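Local structure of orotidine 5'-phosphate decarboxylase (Pyrococcus horikoshii, 2CZD) at residues Met1-Arg13 and Val21-Leu34. The protein probably catalyses the decarboxylation of orotidine 5'-monophosphate to UMP, the last step of de novo UMP biosynthesis, as a homodimer. Numbering follows the deposited sequence.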
loop_
_atom_site.group_PDB
_atom_site.type_symbol
_atom_site.label_atom_id
_atom_site.label_comp_id
_atom_site.label_asym_id
_atom_site.label_seq_id
_atom_site.Cartn_x
_atom_site.Cartn_y
_atom_site.Cartn_z
ATOM N N MET B 1 2.553 0.679 27.007
ATOM C CA MET B 1 3.026 -0.443 26.146
ATOM C C MET B 1 3.701 0.116 24.908
ATOM O O MET B 1 3.208 1.034 24.252
ATOM C CB MET B 1 1.866 -1.362 25.755
ATOM C CG MET B 1 1.263 -2.113 26.942
ATOM S SD MET B 1 -0.106 -3.176 26.484
ATOM C CE MET B 1 -1.440 -1.975 26.281
ATOM N N ILE B 2 4.845 -0.458 24.593
ATOM C CA ILE B 2 5.635 0.003 23.466
ATOM C C ILE B 2 5.541 -0.888 22.242
ATOM O O ILE B 2 5.616 -2.101 22.357
ATOM C CB ILE B 2 7.134 0.086 23.888
ATOM C CG1 ILE B 2 7.278 1.071 25.035
ATOM C CG2 ILE B 2 8.031 0.449 22.696
ATOM C CD1 ILE B 2 8.677 1.053 25.658
ATOM N N VAL B 3 5.362 -0.261 21.079
ATOM C CA VAL B 3 5.362 -0.970 19.807
ATOM C C VAL B 3 6.679 -0.568 19.164
ATOM O O VAL B 3 6.912 0.599 18.913
ATOM C CB VAL B 3 4.208 -0.532 18.883
ATOM C CG1 VAL B 3 4.410 -1.155 17.487
ATOM C CG2 VAL B 3 2.868 -1.001 19.496
ATOM N N LEU B 4 7.550 -1.542 18.923
ATOM C CA LEU B 4 8.845 -1.252 18.310
ATOM C C LEU B 4 8.737 -1.274 16.790
ATOM O O LEU B 4 8.413 -2.317 16.216
ATOM C CB LEU B 4 9.886 -2.295 18.748
ATOM C CG LEU B 4 11.244 -2.148 18.052
ATOM C CD1 LEU B 4 11.893 -0.832 18.451
ATOM C CD2 LEU B 4 12.149 -3.326 18.459
ATOM N N ALA B 5 8.985 -0.124 16.164
ATOM C CA ALA B 5 8.995 -0.019 14.694
ATOM C C ALA B 5 10.387 -0.544 14.337
ATOM O O ALA B 5 11.396 0.192 14.391
ATOM C CB ALA B 5 8.827 1.431 14.262
ATOM N N LEU B 6 10.429 -1.831 13.992
ATOM C CA LEU B 6 11.683 -2.534 13.718
ATOM C C LEU B 6 12.170 -2.303 12.300
ATOM O O LEU B 6 12.198 -3.223 11.456
ATOM C CB LEU B 6 11.500 -4.023 13.988
ATOM C CG LEU B 6 12.783 -4.863 13.988
ATOM C CD1 LEU B 6 13.688 -4.382 15.117
ATOM C CD2 LEU B 6 12.424 -6.323 14.179
ATOM N N ASP B 7 12.578 -1.067 12.065
ATOM C CA ASP B 7 13.016 -0.652 10.747
ATOM C C ASP B 7 14.518 -0.839 10.576
ATOM O O ASP B 7 15.259 0.099 10.300
ATOM C CB ASP B 7 12.587 0.798 10.510
ATOM C CG ASP B 7 11.070 0.974 10.542
ATOM O OD1 ASP B 7 10.346 -0.035 10.392
ATOM O OD2 ASP B 7 10.601 2.124 10.702
ATOM N N VAL B 8 14.933 -2.086 10.763
ATOM C CA VAL B 8 16.319 -2.514 10.656
ATOM C C VAL B 8 16.261 -3.478 9.489
ATOM O O VAL B 8 15.815 -4.619 9.626
ATOM C CB VAL B 8 16.744 -3.227 11.941
ATOM C CG1 VAL B 8 18.126 -3.861 11.773
ATOM C CG2 VAL B 8 16.731 -2.224 13.086
ATOM N N TYR B 9 16.713 -3.001 8.337
ATOM C CA TYR B 9 16.613 -3.779 7.114
ATOM C C TYR B 9 17.692 -4.816 6.881
ATOM O O TYR B 9 18.023 -5.160 5.749
ATOM C CB TYR B 9 16.468 -2.801 5.944
ATOM C CG TYR B 9 15.357 -1.788 6.200
ATOM C CD1 TYR B 9 14.059 -2.212 6.510
ATOM C CD2 TYR B 9 15.614 -0.416 6.209
ATOM C CE1 TYR B 9 13.055 -1.299 6.830
ATOM C CE2 TYR B 9 14.617 0.509 6.526
ATOM C CZ TYR B 9 13.339 0.062 6.835
ATOM O OH TYR B 9 12.359 0.982 7.130
ATOM N N GLU B 10 18.221 -5.317 7.988
ATOM C CA GLU B 10 19.221 -6.365 7.984
ATOM C C GLU B 10 18.591 -7.453 8.842
ATOM O O GLU B 10 18.664 -7.412 10.070
ATOM C CB GLU B 10 20.513 -5.870 8.614
ATOM C CG GLU B 10 21.660 -6.826 8.430
ATOM C CD GLU B 10 22.997 -6.178 8.734
ATOM O OE1 GLU B 10 23.164 -4.979 8.411
ATOM O OE2 GLU B 10 23.886 -6.867 9.283
ATOM N N GLY B 11 17.950 -8.409 8.179
ATOM C CA GLY B 11 17.269 -9.496 8.862
ATOM C C GLY B 11 17.859 -10.040 10.153
ATOM O O GLY B 11 17.188 -10.058 11.191
ATOM N N GLU B 12 19.103 -10.508 10.099
ATOM C CA GLU B 12 19.735 -11.059 11.286
ATOM C C GLU B 12 19.826 -10.047 12.428
ATOM O O GLU B 12 19.567 -10.383 13.580
ATOM C CB GLU B 12 21.134 -11.586 10.957
ATOM C CG GLU B 12 21.143 -12.771 10.010
ATOM C CD GLU B 12 20.332 -13.945 10.532
ATOM O OE1 GLU B 12 20.563 -14.380 11.681
ATOM O OE2 GLU B 12 19.460 -14.442 9.787
ATOM N N ARG B 13 20.188 -8.810 12.110
ATOM C CA ARG B 13 20.308 -7.786 13.138
ATOM C C ARG B 13 18.941 -7.451 13.726
ATOM O O ARG B 13 18.790 -7.295 14.940
ATOM C CB ARG B 13 20.944 -6.521 12.560
ATOM C CG ARG B 13 21.369 -5.527 13.629
ATOM C CD ARG B 13 22.388 -4.536 13.080
ATOM N NE ARG B 13 21.769 -3.403 12.402
ATOM C CZ ARG B 13 21.268 -2.340 13.024
ATOM N NH1 ARG B 13 20.716 -1.356 12.322
ATOM N NH2 ARG B 13 21.327 -2.256 14.349
ATOM N N VAL B 21 15.152 -6.711 23.243
ATOM C CA VAL B 21 14.234 -5.784 23.896
ATOM C C VAL B 21 12.867 -6.376 24.236
ATOM O O VAL B 21 12.027 -5.700 24.815
ATOM C CB VAL B 21 14.011 -4.528 23.019
ATOM C CG1 VAL B 21 15.361 -3.890 22.641
ATOM C CG2 VAL B 21 13.211 -4.907 21.770
ATOM N N LYS B 22 12.661 -7.650 23.892
ATOM C CA LYS B 22 11.383 -8.314 24.142
ATOM C C LYS B 22 10.744 -8.032 25.496
ATOM O O LYS B 22 9.529 -7.837 25.585
ATOM C CB LYS B 22 11.541 -9.828 23.983
ATOM C CG LYS B 22 10.273 -10.595 24.319
ATOM C CD LYS B 22 10.462 -12.079 24.097
ATOM C CE LYS B 22 9.219 -12.856 24.522
ATOM N NZ LYS B 22 9.450 -14.326 24.386
ATOM N N ASP B 23 11.548 -8.024 26.557
ATOM C CA ASP B 23 11.022 -7.792 27.898
ATOM C C ASP B 23 10.294 -6.464 28.084
ATOM O O ASP B 23 9.403 -6.346 28.934
ATOM C CB ASP B 23 12.156 -7.887 28.935
ATOM C CG ASP B 23 12.666 -9.316 29.123
ATOM O OD1 ASP B 23 13.662 -9.498 29.850
ATOM O OD2 ASP B 23 12.078 -10.261 28.554
ATOM N N TYR B 24 10.652 -5.471 27.275
ATOM C CA TYR B 24 10.045 -4.165 27.422
ATOM C C TYR B 24 9.148 -3.668 26.305
ATOM O O TYR B 24 8.823 -2.488 26.289
ATOM C CB TYR B 24 11.134 -3.120 27.687
ATOM C CG TYR B 24 11.960 -3.446 28.904
ATOM C CD1 TYR B 24 13.221 -4.013 28.775
ATOM C CD2 TYR B 24 11.462 -3.225 30.182
ATOM C CE1 TYR B 24 13.975 -4.357 29.896
ATOM C CE2 TYR B 24 12.206 -3.569 31.314
ATOM C CZ TYR B 24 13.462 -4.132 31.160
ATOM O OH TYR B 24 14.208 -4.477 32.274
ATOM N N ILE B 25 8.740 -4.551 25.392
ATOM C CA ILE B 25 7.861 -4.145 24.291
ATOM C C ILE B 25 6.663 -5.087 24.204
ATOM O O ILE B 25 6.730 -6.240 24.642
ATOM C CB ILE B 25 8.612 -4.128 22.939
ATOM C CG1 ILE B 25 9.116 -5.528 22.598
ATOM C CG2 ILE B 25 9.815 -3.187 23.026
ATOM C CD1 ILE B 25 9.555 -5.663 21.130
ATOM N N SER B 26 5.566 -4.580 23.658
ATOM C CA SER B 26 4.351 -5.371 23.518
ATOM C C SER B 26 4.126 -5.903 22.111
ATOM O O SER B 26 3.441 -6.931 21.923
ATOM C CB SER B 26 3.145 -4.543 23.943
ATOM O OG SER B 26 3.297 -4.139 25.291
ATOM N N MET B 27 4.685 -5.212 21.120
ATOM C CA MET B 27 4.548 -5.641 19.727
ATOM C C MET B 27 5.713 -5.147 18.897
ATOM O O MET B 27 6.382 -4.187 19.261
ATOM C CB MET B 27 3.262 -5.081 19.111
ATOM C CG MET B 27 2.003 -5.519 19.831
ATOM S SD MET B 27 0.554 -5.053 18.893
ATOM C CE MET B 27 -0.738 -5.120 20.175
ATOM N N ILE B 28 5.928 -5.812 17.764
ATOM C CA ILE B 28 6.954 -5.437 16.810
ATOM C C ILE B 28 6.174 -5.036 15.566
ATOM O O ILE B 28 5.247 -5.744 15.153
ATOM C CB ILE B 28 7.850 -6.628 16.444
ATOM C CG1 ILE B 28 8.605 -7.100 17.689
ATOM C CG2 ILE B 28 8.806 -6.236 15.330
ATOM C CD1 ILE B 28 9.269 -8.463 17.512
ATOM N N LYS B 29 6.519 -3.894 14.996
ATOM C CA LYS B 29 5.862 -3.431 13.774
ATOM C C LYS B 29 6.850 -3.521 12.604
ATOM O O LYS B 29 7.984 -3.020 12.685
ATOM C CB LYS B 29 5.377 -1.980 13.944
ATOM C CG LYS B 29 4.666 -1.413 12.699
ATOM C CD LYS B 29 4.139 -0.015 13.006
ATOM C CE LYS B 29 5.247 1.055 12.959
ATOM N NZ LYS B 29 5.801 1.226 11.579
ATOM N N VAL B 30 6.428 -4.165 11.522
ATOM C CA VAL B 30 7.284 -4.304 10.350
ATOM C C VAL B 30 6.641 -3.569 9.176
ATOM O O VAL B 30 5.424 -3.390 9.138
ATOM C CB VAL B 30 7.525 -5.791 9.983
ATOM C CG1 VAL B 30 8.187 -6.516 11.167
ATOM C CG2 VAL B 30 6.211 -6.465 9.602
ATOM N N ASN B 31 7.455 -3.131 8.225
ATOM C CA ASN B 31 6.912 -2.403 7.075
ATOM C C ASN B 31 7.241 -3.062 5.734
ATOM O O ASN B 31 7.861 -4.120 5.698
ATOM C CB ASN B 31 7.408 -0.954 7.098
ATOM C CG ASN B 31 8.920 -0.850 7.066
ATOM O OD1 ASN B 31 9.616 -1.805 6.746
ATOM N ND2 ASN B 31 9.432 0.332 7.375
ATOM N N TRP B 32 6.789 -2.469 4.630
ATOM C CA TRP B 32 7.088 -3.060 3.328
ATOM C C TRP B 32 8.603 -3.152 3.037
ATOM O O TRP B 32 9.071 -4.163 2.519
ATOM C CB TRP B 32 6.372 -2.288 2.195
ATOM C CG TRP B 32 4.888 -2.609 2.010
ATOM C CD1 TRP B 32 3.864 -1.703 1.981
ATOM C CD2 TRP B 32 4.301 -3.881 1.694
ATOM N NE1 TRP B 32 2.681 -2.327 1.661
ATOM C CE2 TRP B 32 2.915 -3.662 1.475
ATOM C CE3 TRP B 32 4.806 -5.178 1.567
ATOM C CZ2 TRP B 32 2.036 -4.689 1.135
ATOM C CZ3 TRP B 32 3.919 -6.217 1.223
ATOM C CH2 TRP B 32 2.547 -5.954 1.011
ATOM N N PRO B 33 9.382 -2.109 3.372
ATOM C CA PRO B 33 10.824 -2.207 3.094
ATOM C C PRO B 33 11.476 -3.458 3.689
ATOM O O PRO B 33 12.287 -4.108 3.031
ATOM C CB PRO B 33 11.385 -0.916 3.691
ATOM C CG PRO B 33 10.261 0.091 3.390
ATOM C CD PRO B 33 8.975 -0.716 3.647
ATOM N N LEU B 34 11.129 -3.796 4.931
ATOM C CA LEU B 34 11.701 -4.985 5.554
ATOM C C LEU B 34 11.222 -6.242 4.834
ATOM O O LEU B 34 12.018 -7.129 4.544
ATOM C CB LEU B 34 11.338 -5.056 7.048
ATOM C CG LEU B 34 11.879 -6.282 7.793
ATOM C CD1 LEU B 34 13.423 -6.265 7.763
ATOM C CD2 LEU B 34 11.374 -6.270 9.233
HETATM O O HOH W 1 6.048 -2.191 26.565
HETATM O O HOH W 2 10.162 -2.810 9.657
HETATM O O HOH W 3 7.821 -0.690 11.147
HETATM O O HOH W 4 7.933 2.655 10.367
#
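L4 lies opposite I28 where strands 2-5 and 27-31 run parallel, and hydrogen-bonds to its neighbours M27 and K29. L4 N donates to M27 O (2.9 Å) and L4 O accepts from K29 N (2.8 Å). L6 N continues the pairing to K29 O, and S26 N binds I2 O.

N31 binds Y9, at the N-cap position before helix 32-38. Its ND2 donates to Y9 OH at 3.0 Å, nearly straight (171°), with the ring and amide almost coplanar. With CG between the backbone N and the carbonyl carbon (chi1 59°), the N31 amide folds back, and OD1 accepts from L34 N (3.1 Å). With an alanine here, Y9 OH would probably lose this donor and L34 N its capping acceptor.

Water links the polar ends of D7 and K29, both probably substrate-binding residues. One water joins D7 OD2 to K29 NZ, another D7 OD1 to the same amine. K29 NZ also forms a salt bridge with D57.

Apolar contacts line both faces. V3 CG1 meets K29 CB, and A5 CB touches K29 CE (3.8 Å). L4 CD2 meets V21 CG2 on the other face, where L6 CB packs against I28 CG2 (3.7 Å).

This is the first beta-alpha-beta unit of the TIM barrel, connected through helix 11-21. Strand 181-184 flanks strand 2-5, strand 53-60 flanks 27-31, and L69 of the second subunit packs on Y9 and P33.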